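Local coordinates for DNA repair protein RecO (Deinococcus radiodurans, PDB 1U5K), which is probably involved in DNA repair and in recombination by the RecF pathway, and carries a bound zinc ion, at residues S3-R8 against Q59-P64; N7-V12 against F53-V58; R152-G157 against G168-C173; M136-L141 against R191-R196. One frame throughout, in Å; residues are numbered along the deposited sequence.

Contact 1: S3-R8 against Q59-P64; sequences SRTANR and QVYQGP
Ala6 and Val60 are joined by a pair of backbone hydrogen bonds, Ala6 N to Val60 O and Val60 N to Ala6 O, each 2.9 Å long. A third bond runs from Gln62 N to Arg4 O, also 2.9 Å, and carries the pairing just past the last residue of strand 55-61. The two strands are antiparallel. Thr5 faces Tyr61 and Asn7 faces Gln59 as non-hydrogen-bonded pairs. These four side chains share one face of the sheet, while Ala6 and Val60 lie on the other.

The van der Waals contacts are modest. Gln59 CG is anti to the backbone N (chi1 -178°), and the extended chain runs past Thr5, whose CG2 comes to 3.5 Å from Gln59 CG. On the other face Ala6 CB and Val60 CG2 are 4.5 Å apart.

Among the contacts with polar atoms, Thr5 OG1 lies at the edge of the Tyr61 ring, near its plane, 3.7 Å from Tyr61 CD1. Val60 CG2 rests 3.6 Å from Ala6 O. The amide planes of Asn7 and Gln59 are only 21° apart, and Asn7 OD1 lies 3.7 Å from Gln59 CB. The extended Arg4 side chain carries its guanidinium to Pro64, whose CB sits over the centre of one face. Replacing Gln59 by an alanine would probably leave Thr5 CG2 without its main side-chain neighbour and open a gap beside Asn7.

On its other side, strand 55-61 pairs with strand 69-78, where Lys72 makes a cation-pi contact with Tyr61. The ladder is typical of the closing strand pair of an OB-fold, here at its outer end.

Contact 2: N7-V12 against F53-V58; sequences NRSGIV and FHHVGV
His55 and Ser9 meet on one face of an antiparallel ladder that joins the first and fourth strands of the OB-fold domain. The His55 side chain can be followed outward. CB touches Ile11 CG1 at 4.2 Å. CG is anti to the backbone N (chi1 -169°), which turns the ring along strand 5-17 toward Ser9. ND1 remains beside Ile11 CG1, and CD2 lies 3.6 Å from Gly10 O. At the tip, NE2 donates a hydrogen bond of 3.0 Å to Ser9 OG, which lies 8° out of the ring plane. Ser9 OG is also hydrogen-bonded to Glu77 of strand 69-78, so this hydroxyl links three neighbouring strands.

The backbone is bonded in pairs. Arg8 and Val58 exchange two bonds, as do Gly10 and Val56. Val12 N then reaches His54 O, and Phe53 N reaches Val12 O at 2.8 Å, so the pairing extends beyond the start of strand 55-61.

On the other face the side-chain contacts across the strands are between carbons. Val12 CG2 meets Val56 CG2 at 4.2 Å, and Arg8 CB meets Val58 CG2 at 3.9 Å. The Arg8 end turns away to a weak bond with Thr29. Leu27 of strand 23-29 packs against both Val12 and Val56. On the His55 face, Ile11 packs against helix 110-125, while its CG2 lies 4.0 Å from Phe53 CA. A water in the plane of the His55 ring stands 3.1 Å from NE2.

Contact 3: R152-G157 against G168-C173; sequences RCARCG and GGQLLC. With ZN (zinc ion), chain C.
Cys153 and Leu172 bring the two backbones closest, with CA atoms 4.4 Å apart, and Ala154 N donates a hydrogen bond of 2.9 Å to Leu171 O nearby. A water bridges Arg152 O and Leu171 N, accepting the bond from Leu171 N.

The side chains converge on the zinc ion. It is bound by Cys153 SG at 2.4 Å and by Cys156 SG and Cys173 SG at 2.3 Å each; Cys176 completes the four-cysteine site. The Cys153 sulfur is anti to the backbone N (chi1 169°), which places it where it meets both the zinc and Cys173 N. Three backbone N-H groups also point at Cys153 SG. Those of Arg155 and Cys156 come from its own turn. The third comes across the contact: Cys173 N lies 3.3 Å from Cys153 SG, with a bond angle of 165°.

Beside the metal, Leu172 CD2 reaches back to Cys153 SG at 3.8 Å and to the Arg155 backbone. Gln170, extended beyond CG, lays its NE2 3.3 Å from Ala154 CB.

Cys153 and Cys156 form a CxxC knuckle of the zinc-ribbon kind, and Cys173 and Cys176 supply a second CxxC pair. Coordination by four cysteines is consistent with a structural zinc, as in zinc ribbons. The N-H bonds to Cys153 SG probably offset part of the negative charge of the thiolate and fix the knuckle around the metal.

Contact 4: M136-L141 against R191-R196; sequences MSYKLL and RHAVRR
Lys139 and Val194 join the C-terminal part of helix 129-141 to the turn that follows helix 184-192, within the helical C-terminal region. The Lys139 chain leaves anti to the backbone N (chi1 -164°), bends at chi2 (85°) and then runs straight to the turn. Its NZ donates two hydrogen bonds, to Arg196 O at 2.8 Å and to Val194 O at 2.9 Å. In both cases the nitrogen stands above the carbonyl plane. CD and CE pass close beside the same two oxygens. Val194 O also accepts from a water, which gives its other proton to Lys139 O at 2.6 Å.

Beside the lysine, side chains pack. Ala193 CB touches Tyr138 CB at 4.0 Å, an apolar contact. Val194 CG2 rests on the Tyr138 carbonyl, 3.5 Å from Tyr138 O. The Tyr138 ring continues away to Phe189, which it meets edge-to-face, and its OH bonds Leu214 O.

A methionine in place of Lys139 would probably cost Arg196 O and Val194 O the amine they share, leaving Val194 O with the water. The arrangement is one of helix-to-turn packing, in which a lysine of helix 129-141 ties the backbone carbonyls of the turn after helix 184-192 to the helical C-terminal region.

How the contacts relate
From the N terminus, strand 5-17 opens contacts 1 and 2 together. Strand 55-61, with the two residues just before it, closes contact 2 first and contact 1 a few residues later, so contact 2 is the inner of the two. They share Asn7 and Arg8 and form one continuous ladder in the OB-fold domain. The chain then passes into the C-terminal region. Helix 129-141 opens contact 4, which closes at the end of helix 184-192 and the turn after it. Contact 3 opens and closes between these ends, so the zinc-binding excursion leaves and returns to the helices. Contacts 3 and 4 approach to about 5 Å between nearest atoms. The centres of contacts 1 and 3 are 47 Å apart, on opposite sides of the chain's centre.

Contact 1: S3-R8 against Q59-P64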
loop_
_atom_site.group_PDB
_atom_site.type_symbol
_atom_site.label_atom_id
_atom_site.label_comp_id
_atom_site.label_asym_id
_atom_site.label_seq_id
_atom_site.Cartn_x
_atom_site.Cartn_y
_atom_site.Cartn_z
ATOM N N SER A 3 -27.314 26.617 -3.174
ATOM C CA SER A 3 -25.988 27.122 -3.534
ATOM C C SER A 3 -24.902 26.049 -3.682
ATOM O O SER A 3 -24.962 24.977 -3.078
ATOM C CB SER A 3 -25.579 28.212 -2.530
ATOM O OG SER A 3 -24.224 28.147 -2.113
ATOM N N ARG A 4 -23.896 26.365 -4.493
ATOM C CA ARG A 4 -22.800 25.459 -4.839
ATOM C C ARG A 4 -21.639 25.474 -3.849
ATOM O O ARG A 4 -20.639 24.773 -4.024
ATOM C CB ARG A 4 -22.206 25.866 -6.183
ATOM C CG ARG A 4 -23.082 25.509 -7.353
ATOM C CD ARG A 4 -22.396 25.655 -8.694
ATOM N NE ARG A 4 -23.399 25.845 -9.739
ATOM C CZ ARG A 4 -24.225 24.914 -10.205
ATOM N NH1 ARG A 4 -24.174 23.679 -9.725
ATOM N NH2 ARG A 4 -25.111 25.211 -11.149
ATOM N N THR A 5 -21.758 26.357 -2.866
ATOM C CA THR A 5 -20.774 26.523 -1.810
ATOM C C THR A 5 -21.409 25.960 -0.548
ATOM O O THR A 5 -22.604 26.130 -0.338
ATOM C CB THR A 5 -20.414 28.012 -1.686
ATOM O OG1 THR A 5 -19.710 28.422 -2.866
ATOM C CG2 THR A 5 -19.415 28.267 -0.561
ATOM N N ALA A 6 -20.603 25.313 0.286
ATOM C CA ALA A 6 -21.076 24.607 1.471
ATOM C C ALA A 6 -20.008 24.665 2.561
ATOM O O ALA A 6 -18.813 24.614 2.278
ATOM C CB ALA A 6 -21.387 23.163 1.107
ATOM N N ASN A 7 -20.440 24.769 3.811
ATOM C CA ASN A 7 -19.552 24.632 4.951
ATOM C C ASN A 7 -19.534 23.169 5.391
ATOM O O ASN A 7 -20.568 22.495 5.414
ATOM C CB ASN A 7 -20.006 25.549 6.088
ATOM C CG ASN A 7 -19.830 27.021 5.752
ATOM O OD1 ASN A 7 -18.784 27.453 5.270
ATOM N ND2 ASN A 7 -20.859 27.809 6.023
ATOM N N ARG A 8 -18.328 22.674 5.651
ATOM C CA ARG A 8 -18.116 21.307 6.097
ATOM C C ARG A 8 -17.079 21.306 7.210
ATOM O O ARG A 8 -16.302 22.247 7.352
ATOM C CB ARG A 8 -17.673 20.445 4.918
ATOM C CG ARG A 8 -18.804 20.160 3.945
ATOM C CD ARG A 8 -19.635 18.973 4.416
ATOM N NE ARG A 8 -19.804 18.251 3.178
ATOM C CZ ARG A 8 -19.533 16.996 2.909
ATOM N NH1 ARG A 8 -19.174 16.079 3.798
ATOM N NH2 ARG A 8 -19.711 16.683 1.640
ATOM N N GLN A 59 -14.842 25.858 3.910
ATOM C CA GLN A 59 -15.834 26.256 2.929
ATOM C C GLN A 59 -15.396 25.696 1.585
ATOM O O GLN A 59 -14.317 25.992 1.088
ATOM C CB GLN A 59 -15.947 27.778 2.878
ATOM C CG GLN A 59 -17.001 28.282 1.915
ATOM C CD GLN A 59 -17.196 29.770 2.061
ATOM O OE1 GLN A 59 -18.059 30.193 2.828
ATOM N NE2 GLN A 59 -16.365 30.559 1.392
ATOM N N VAL A 60 -16.263 24.903 0.973
ATOM C CA VAL A 60 -15.914 24.278 -0.295
ATOM C C VAL A 60 -16.893 24.657 -1.394
ATOM O O VAL A 60 -18.095 24.809 -1.156
ATOM C CB VAL A 60 -15.863 22.731 -0.245
ATOM C CG1 VAL A 60 -14.595 22.280 0.444
ATOM C CG2 VAL A 60 -17.096 22.140 0.389
ATOM N N TYR A 61 -16.353 24.748 -2.603
ATOM C CA TYR A 61 -17.134 25.065 -3.794
ATOM C C TYR A 61 -17.131 23.873 -4.743
ATOM O O TYR A 61 -16.064 23.420 -5.145
ATOM C CB TYR A 61 -16.488 26.261 -4.494
ATOM C CG TYR A 61 -17.047 26.557 -5.865
ATOM C CD1 TYR A 61 -18.255 27.237 -6.000
ATOM C CD2 TYR A 61 -16.354 26.210 -7.019
ATOM C CE1 TYR A 61 -18.767 27.549 -7.259
ATOM C CE2 TYR A 61 -16.860 26.496 -8.273
ATOM C CZ TYR A 61 -18.091 27.145 -8.387
ATOM O OH TYR A 61 -18.649 27.461 -9.609
ATOM N N GLN A 62 -18.310 23.379 -5.104
ATOM C CA GLN A 62 -18.452 22.386 -6.159
ATOM C C GLN A 62 -18.939 23.056 -7.445
ATOM O O GLN A 62 -20.105 23.456 -7.555
ATOM C CB GLN A 62 -19.435 21.283 -5.762
ATOM C CG GLN A 62 -19.619 20.212 -6.834
ATOM C CD GLN A 62 -18.321 19.497 -7.155
ATOM O OE1 GLN A 62 -17.761 18.843 -6.280
ATOM N NE2 GLN A 62 -17.815 19.651 -8.375
ATOM N N GLY A 63 -18.017 23.163 -8.395
ATOM C CA GLY A 63 -18.313 23.585 -9.748
ATOM C C GLY A 63 -19.411 22.763 -10.396
ATOM O O GLY A 63 -19.745 21.669 -9.936
ATOM N N PRO A 64 -19.948 23.281 -11.496
ATOM C CA PRO A 64 -21.039 22.612 -12.207
ATOM C C PRO A 64 -20.542 21.402 -12.994
ATOM O O PRO A 64 -21.314 20.475 -13.227
ATOM C CB PRO A 64 -21.543 23.709 -13.151
ATOM C CG PRO A 64 -20.276 24.470 -13.492
ATOM C CD PRO A 64 -19.510 24.501 -12.197
#

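Contact 2: N7-V12 against F53-V58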
loop_
_atom_site.group_PDB
_atom_site.type_symbol
_atom_site.label_atom_id
_atom_site.label_comp_id
_atom_site.label_asym_id
_atom_site.label_seq_id
_atom_site.Cartn_x
_atom_site.Cartn_y
_atom_site.Cartn_z
ATOM N N ASN A 7 -20.440 24.769 3.811
ATOM C CA ASN A 7 -19.552 24.632 4.951
ATOM C C ASN A 7 -19.534 23.169 5.391
ATOM O O ASN A 7 -20.568 22.495 5.414
ATOM C CB ASN A 7 -20.006 25.549 6.088
ATOM C CG ASN A 7 -19.830 27.021 5.752
ATOM O OD1 ASN A 7 -18.784 27.453 5.270
ATOM N ND2 ASN A 7 -20.859 27.809 6.023
ATOM N N ARG A 8 -18.328 22.674 5.651
ATOM C CA ARG A 8 -18.116 21.307 6.097
ATOM C C ARG A 8 -17.079 21.306 7.210
ATOM O O ARG A 8 -16.302 22.247 7.352
ATOM C CB ARG A 8 -17.673 20.445 4.918
ATOM C CG ARG A 8 -18.804 20.160 3.945
ATOM C CD ARG A 8 -19.635 18.973 4.416
ATOM N NE ARG A 8 -19.804 18.251 3.178
ATOM C CZ ARG A 8 -19.533 16.996 2.909
ATOM N NH1 ARG A 8 -19.174 16.079 3.798
ATOM N NH2 ARG A 8 -19.711 16.683 1.640
ATOM N N SER A 9 -17.057 20.235 7.995
ATOM C CA SER A 9 -16.172 20.141 9.149
ATOM C C SER A 9 -15.788 18.676 9.380
ATOM O O SER A 9 -16.633 17.784 9.432
ATOM C CB SER A 9 -16.872 20.708 10.388
ATOM O OG SER A 9 -15.976 20.783 11.485
ATOM N N GLY A 10 -14.493 18.407 9.454
ATOM C CA GLY A 10 -14.057 17.055 9.732
ATOM C C GLY A 10 -12.555 16.974 9.827
ATOM O O GLY A 10 -11.866 17.989 9.895
ATOM N N ILE A 11 -12.083 15.733 9.787
ATOM C CA ILE A 11 -10.712 15.378 10.068
ATOM C C ILE A 11 -9.997 14.957 8.792
ATOM O O ILE A 11 -10.454 14.068 8.075
ATOM C CB ILE A 11 -10.728 14.219 11.082
ATOM C CG1 ILE A 11 -11.317 14.726 12.404
ATOM C CG2 ILE A 11 -9.289 13.810 11.334
ATOM C CD1 ILE A 11 -11.613 13.670 13.406
ATOM N N VAL A 12 -8.825 15.547 8.602
ATOM C CA VAL A 12 -7.970 15.291 7.458
ATOM C C VAL A 12 -7.356 13.923 7.664
ATOM O O VAL A 12 -6.694 13.692 8.666
ATOM C CB VAL A 12 -6.830 16.319 7.353
ATOM C CG1 VAL A 12 -5.927 16.038 6.173
ATOM C CG2 VAL A 12 -7.382 17.698 7.237
ATOM N N PHE A 53 -4.832 14.558 10.566
ATOM C CA PHE A 53 -5.394 14.411 11.895
ATOM C C PHE A 53 -5.952 15.717 12.459
ATOM O O PHE A 53 -6.550 15.719 13.527
ATOM C CB PHE A 53 -4.442 13.699 12.865
ATOM C CG PHE A 53 -3.727 12.505 12.270
ATOM C CD1 PHE A 53 -2.357 12.359 12.404
ATOM C CD2 PHE A 53 -4.393 11.587 11.482
ATOM C CE1 PHE A 53 -1.671 11.279 11.839
ATOM C CE2 PHE A 53 -3.726 10.524 10.909
ATOM C CZ PHE A 53 -2.367 10.357 11.075
ATOM N N HIS A 54 -5.851 16.816 11.729
ATOM C CA HIS A 54 -6.483 18.054 12.167
ATOM C C HIS A 54 -7.985 18.004 11.920
ATOM O O HIS A 54 -8.427 17.480 10.895
ATOM C CB HIS A 54 -5.894 19.230 11.391
ATOM C CG HIS A 54 -4.529 19.648 11.838
ATOM N ND1 HIS A 54 -3.857 20.694 11.245
ATOM C CD2 HIS A 54 -3.733 19.213 12.844
ATOM C CE1 HIS A 54 -2.694 20.868 11.850
ATOM N NE2 HIS A 54 -2.609 20.004 12.844
ATOM N N HIS A 55 -8.766 18.515 12.868
ATOM C CA HIS A 55 -10.199 18.734 12.677
ATOM C C HIS A 55 -10.289 20.150 12.120
ATOM O O HIS A 55 -9.891 21.101 12.796
ATOM C CB HIS A 55 -10.984 18.585 13.994
ATOM C CG HIS A 55 -12.474 18.545 13.836
ATOM N ND1 HIS A 55 -13.276 17.714 14.587
ATOM C CD2 HIS A 55 -13.307 19.197 12.992
ATOM C CE1 HIS A 55 -14.537 17.869 14.225
ATOM N NE2 HIS A 55 -14.583 18.755 13.245
ATOM N N VAL A 56 -10.748 20.275 10.878
ATOM C CA VAL A 56 -10.857 21.560 10.203
ATOM C C VAL A 56 -12.287 21.883 9.803
ATOM O O VAL A 56 -13.093 20.985 9.558
ATOM C CB VAL A 56 -9.949 21.636 8.973
ATOM C CG1 VAL A 56 -8.507 21.437 9.390
ATOM C CG2 VAL A 56 -10.372 20.631 7.897
ATOM N N GLY A 57 -12.595 23.175 9.767
ATOM C CA GLY A 57 -13.785 23.717 9.138
ATOM C C GLY A 57 -13.366 24.284 7.793
ATOM O O GLY A 57 -12.356 24.979 7.673
ATOM N N VAL A 58 -14.100 23.911 6.754
ATOM C CA VAL A 58 -13.763 24.305 5.397
ATOM C C VAL A 58 -15.014 24.797 4.688
ATOM O O VAL A 58 -16.095 24.235 4.845
ATOM C CB VAL A 58 -13.188 23.158 4.535
ATOM C CG1 VAL A 58 -11.772 22.814 4.969
ATOM C CG2 VAL A 58 -14.065 21.917 4.537
HETATM O O HOH W 1 -17.506 18.002 12.611
#

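Contact 3: R152-G157 against G168-C173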
loop_
_atom_site.group_PDB
_atom_site.type_symbol
_atom_site.label_atom_id
_atom_site.label_comp_id
_atom_site.label_asym_id
_atom_site.label_seq_id
_atom_site.Cartn_x
_atom_site.Cartn_y
_atom_site.Cartn_z
ATOM N N ARG A 152 -22.164 -18.598 15.042
ATOM C CA ARG A 152 -22.167 -19.907 14.397
ATOM C C ARG A 152 -20.934 -20.164 13.532
ATOM O O ARG A 152 -20.369 -19.247 12.946
ATOM C CB ARG A 152 -23.426 -20.043 13.544
ATOM C CG ARG A 152 -24.736 -19.969 14.318
ATOM C CD ARG A 152 -25.922 -20.186 13.396
ATOM N NE ARG A 152 -27.201 -20.452 14.055
ATOM C CZ ARG A 152 -27.588 -21.585 14.638
ATOM N NH1 ARG A 152 -26.813 -22.662 14.738
ATOM N NH2 ARG A 152 -28.802 -21.618 15.176
ATOM N N CYS A 153 -20.500 -21.419 13.463
ATOM C CA CYS A 153 -19.376 -21.793 12.623
ATOM C C CYS A 153 -19.665 -21.338 11.200
ATOM O O CYS A 153 -20.751 -21.564 10.666
ATOM C CB CYS A 153 -19.150 -23.308 12.672
ATOM S SG CYS A 153 -18.006 -23.961 11.449
ATOM N N ALA A 154 -18.672 -20.699 10.595
ATOM C CA ALA A 154 -18.827 -20.130 9.266
ATOM C C ALA A 154 -18.999 -21.223 8.210
ATOM O O ALA A 154 -19.463 -20.945 7.111
ATOM C CB ALA A 154 -17.619 -19.277 8.929
ATOM N N ARG A 155 -18.645 -22.467 8.522
ATOM C CA ARG A 155 -18.780 -23.537 7.539
ATOM C C ARG A 155 -20.053 -24.359 7.738
ATOM O O ARG A 155 -20.877 -24.428 6.834
ATOM C CB ARG A 155 -17.525 -24.410 7.562
ATOM C CG ARG A 155 -17.539 -25.618 6.649
ATOM C CD ARG A 155 -16.177 -26.211 6.406
ATOM N NE ARG A 155 -16.100 -27.357 5.495
ATOM C CZ ARG A 155 -16.165 -28.636 5.872
ATOM N NH1 ARG A 155 -16.419 -28.945 7.125
ATOM N NH2 ARG A 155 -15.976 -29.622 5.004
ATOM N N CYS A 156 -20.220 -25.002 8.889
ATOM C CA CYS A 156 -21.350 -25.893 9.119
ATOM C C CYS A 156 -22.502 -25.297 9.924
ATOM O O CYS A 156 -23.567 -25.902 10.012
ATOM C CB CYS A 156 -20.881 -27.146 9.841
ATOM S SG CYS A 156 -20.531 -26.935 11.595
ATOM N N GLY A 157 -22.269 -24.178 10.600
ATOM C CA GLY A 157 -23.316 -23.490 11.318
ATOM C C GLY A 157 -23.436 -23.826 12.790
ATOM O O GLY A 157 -24.313 -23.255 13.426
ATOM N N GLY A 168 -12.166 -17.136 5.718
ATOM C CA GLY A 168 -13.164 -16.083 5.700
ATOM C C GLY A 168 -12.993 -15.063 6.803
ATOM O O GLY A 168 -13.690 -14.052 6.807
ATOM N N GLY A 169 -12.109 -15.331 7.756
ATOM C CA GLY A 169 -11.907 -14.456 8.896
ATOM C C GLY A 169 -13.023 -14.345 9.923
ATOM O O GLY A 169 -13.089 -13.386 10.700
ATOM N N GLN A 170 -13.900 -15.346 9.951
ATOM C CA GLN A 170 -14.943 -15.452 10.961
ATOM C C GLN A 170 -14.443 -16.426 12.028
ATOM O O GLN A 170 -13.271 -16.357 12.384
ATOM C CB GLN A 170 -16.232 -15.884 10.257
ATOM C CG GLN A 170 -16.730 -14.829 9.311
ATOM C CD GLN A 170 -18.042 -15.074 8.593
ATOM O OE1 GLN A 170 -18.452 -14.214 7.836
ATOM N NE2 GLN A 170 -18.732 -16.174 8.850
ATOM N N LEU A 171 -15.259 -17.397 12.447
ATOM C CA LEU A 171 -14.857 -18.457 13.365
ATOM C C LEU A 171 -15.385 -19.833 12.929
ATOM O O LEU A 171 -16.443 -19.921 12.318
ATOM C CB LEU A 171 -15.401 -18.155 14.751
ATOM C CG LEU A 171 -14.973 -16.832 15.411
ATOM C CD1 LEU A 171 -15.868 -16.626 16.605
ATOM C CD2 LEU A 171 -13.520 -16.854 15.815
ATOM N N LEU A 172 -14.645 -20.890 13.234
ATOM C CA LEU A 172 -14.978 -22.271 12.894
ATOM C C LEU A 172 -15.147 -23.095 14.159
ATOM O O LEU A 172 -14.493 -22.818 15.170
ATOM C CB LEU A 172 -13.884 -22.912 12.041
ATOM C CG LEU A 172 -13.710 -22.289 10.665
ATOM C CD1 LEU A 172 -12.472 -22.857 9.990
ATOM C CD2 LEU A 172 -14.980 -22.417 9.846
ATOM N N CYS A 173 -15.985 -24.134 14.100
ATOM C CA CYS A 173 -16.097 -25.085 15.205
ATOM C C CYS A 173 -14.920 -26.050 15.207
ATOM O O CYS A 173 -14.151 -26.147 14.244
ATOM C CB CYS A 173 -17.420 -25.866 15.157
ATOM S SG CYS A 173 -17.507 -27.094 13.835
HETATM ZN ZN ZN C . -18.326 -26.355 11.792
HETATM O O HOH W 2 -18.358 -17.410 12.351
#

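Contact 4: M136-L141 against R191-R196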
loop_
_atom_site.group_PDB
_atom_site.type_symbol
_atom_site.label_atom_id
_atom_site.label_comp_id
_atom_site.label_asym_id
_atom_site.label_seq_id
_atom_site.Cartn_x
_atom_site.Cartn_y
_atom_site.Cartn_z
ATOM N N MET A 136 -11.285 0.163 18.552
ATOM C CA MET A 136 -12.003 1.108 17.720
ATOM C C MET A 136 -12.192 0.534 16.319
ATOM O O MET A 136 -13.259 0.659 15.725
ATOM C CB MET A 136 -11.246 2.438 17.677
ATOM C CG MET A 136 -11.208 3.120 19.048
ATOM S SD MET A 136 -12.830 3.530 19.658
ATOM C CE MET A 136 -13.109 4.932 18.840
ATOM N N SER A 137 -11.170 -0.139 15.811
ATOM C CA SER A 137 -11.297 -0.774 14.511
ATOM C C SER A 137 -12.390 -1.863 14.494
ATOM O O SER A 137 -13.255 -1.886 13.600
ATOM C CB SER A 137 -9.883 -1.101 13.988
ATOM O OG SER A 137 -9.454 -2.304 14.588
ATOM N N TYR A 138 -12.469 -2.692 15.533
ATOM C CA TYR A 138 -13.533 -3.690 15.633
ATOM C C TYR A 138 -14.908 -3.048 15.827
ATOM O O TYR A 138 -15.896 -3.440 15.193
ATOM C CB TYR A 138 -13.240 -4.722 16.729
ATOM C CG TYR A 138 -12.416 -5.906 16.316
ATOM C CD1 TYR A 138 -11.036 -5.812 16.241
ATOM C CD2 TYR A 138 -13.010 -7.131 15.975
ATOM C CE1 TYR A 138 -10.287 -6.898 15.842
ATOM C CE2 TYR A 138 -12.258 -8.237 15.617
ATOM C CZ TYR A 138 -10.885 -8.110 15.543
ATOM O OH TYR A 138 -10.069 -9.163 15.193
ATOM N N LYS A 139 -14.957 -2.003 16.643
ATOM C CA LYS A 139 -16.191 -1.265 16.824
ATOM C C LYS A 139 -16.732 -0.670 15.537
ATOM O O LYS A 139 -17.934 -0.704 15.304
ATOM C CB LYS A 139 -16.064 -0.171 17.885
ATOM C CG LYS A 139 -17.402 0.339 18.372
ATOM C CD LYS A 139 -18.030 -0.491 19.484
ATOM C CE LYS A 139 -19.395 0.074 19.861
ATOM N NZ LYS A 139 -20.265 -0.901 20.546
ATOM N N LEU A 140 -15.850 -0.139 14.697
ATOM C CA LEU A 140 -16.285 0.430 13.431
ATOM C C LEU A 140 -16.893 -0.627 12.509
ATOM O O LEU A 140 -17.691 -0.285 11.653
ATOM C CB LEU A 140 -15.146 1.151 12.710
ATOM C CG LEU A 140 -14.680 2.476 13.297
ATOM C CD1 LEU A 140 -13.233 2.858 12.954
ATOM C CD2 LEU A 140 -15.649 3.590 12.954
ATOM N N LEU A 141 -16.523 -1.898 12.630
ATOM C CA LEU A 141 -17.189 -2.945 11.868
ATOM C C LEU A 141 -18.708 -2.945 12.004
ATOM O O LEU A 141 -19.424 -3.251 11.042
ATOM C CB LEU A 141 -16.659 -4.332 12.231
ATOM C CG LEU A 141 -15.153 -4.600 12.152
ATOM C CD1 LEU A 141 -14.801 -5.990 12.671
ATOM C CD2 LEU A 141 -14.738 -4.477 10.712
ATOM N N ARG A 191 -16.123 -12.083 20.311
ATOM C CA ARG A 191 -17.557 -12.277 20.432
ATOM C C ARG A 191 -18.338 -11.036 20.827
ATOM O O ARG A 191 -19.521 -10.903 20.521
ATOM C CB ARG A 191 -17.861 -13.410 21.417
ATOM C CG ARG A 191 -17.488 -14.793 20.918
ATOM C CD ARG A 191 -17.669 -15.848 21.997
ATOM N NE ARG A 191 -17.533 -17.209 21.513
ATOM C CZ ARG A 191 -17.243 -18.260 22.267
ATOM N NH1 ARG A 191 -17.031 -18.142 23.567
ATOM N NH2 ARG A 191 -17.183 -19.458 21.714
ATOM N N HIS A 192 -17.659 -10.090 21.456
ATOM C CA HIS A 192 -18.344 -8.970 22.075
ATOM C C HIS A 192 -17.836 -7.594 21.667
ATOM O O HIS A 192 -18.491 -6.611 21.966
ATOM C CB HIS A 192 -18.231 -9.158 23.586
ATOM C CG HIS A 192 -18.859 -10.436 24.053
ATOM N ND1 HIS A 192 -20.198 -10.695 23.871
ATOM C CD2 HIS A 192 -18.337 -11.535 24.646
ATOM C CE1 HIS A 192 -20.480 -11.895 24.348
ATOM N NE2 HIS A 192 -19.369 -12.422 24.832
ATOM N N ALA A 193 -16.733 -7.520 20.930
ATOM C CA ALA A 193 -16.076 -6.245 20.661
ATOM C C ALA A 193 -16.975 -5.298 19.876
ATOM O O ALA A 193 -16.980 -4.096 20.130
ATOM C CB ALA A 193 -14.766 -6.479 19.935
ATOM N N VAL A 194 -17.783 -5.828 18.965
ATOM C CA VAL A 194 -18.696 -4.986 18.211
ATOM C C VAL A 194 -19.811 -4.328 19.040
ATOM O O VAL A 194 -20.135 -3.164 18.807
ATOM C CB VAL A 194 -19.238 -5.761 17.003
ATOM C CG1 VAL A 194 -20.361 -5.008 16.300
ATOM C CG2 VAL A 194 -18.100 -6.081 16.062
ATOM N N ARG A 195 -20.361 -5.043 20.020
ATOM C CA ARG A 195 -21.507 -4.592 20.813
ATOM C C ARG A 195 -21.100 -3.833 22.077
ATOM O O ARG A 195 -21.720 -2.846 22.470
ATOM C CB ARG A 195 -22.414 -5.788 21.123
ATOM C CG ARG A 195 -23.285 -5.718 22.382
ATOM C CD ARG A 195 -23.574 -7.086 23.030
ATOM N NE ARG A 195 -23.482 -7.017 24.487
ATOM C CZ ARG A 195 -22.484 -7.449 25.252
ATOM N NH1 ARG A 195 -21.422 -8.078 24.769
ATOM N NH2 ARG A 195 -22.569 -7.278 26.562
ATOM N N ARG A 196 -20.033 -4.291 22.720
ATOM C CA ARG A 196 -19.545 -3.673 23.942
ATOM C C ARG A 196 -19.180 -2.214 23.726
ATOM O O ARG A 196 -18.630 -1.850 22.678
ATOM C CB ARG A 196 -18.260 -4.364 24.359
ATOM C CG ARG A 196 -18.194 -4.773 25.796
ATOM C CD ARG A 196 -17.060 -5.759 26.000
ATOM N NE ARG A 196 -17.590 -7.008 26.514
ATOM C CZ ARG A 196 -16.879 -8.108 26.649
ATOM N NH1 ARG A 196 -15.613 -8.123 26.270
ATOM N NH2 ARG A 196 -17.456 -9.184 27.160
HETATM O O HOH W 3 -20.123 -1.380 16.632
#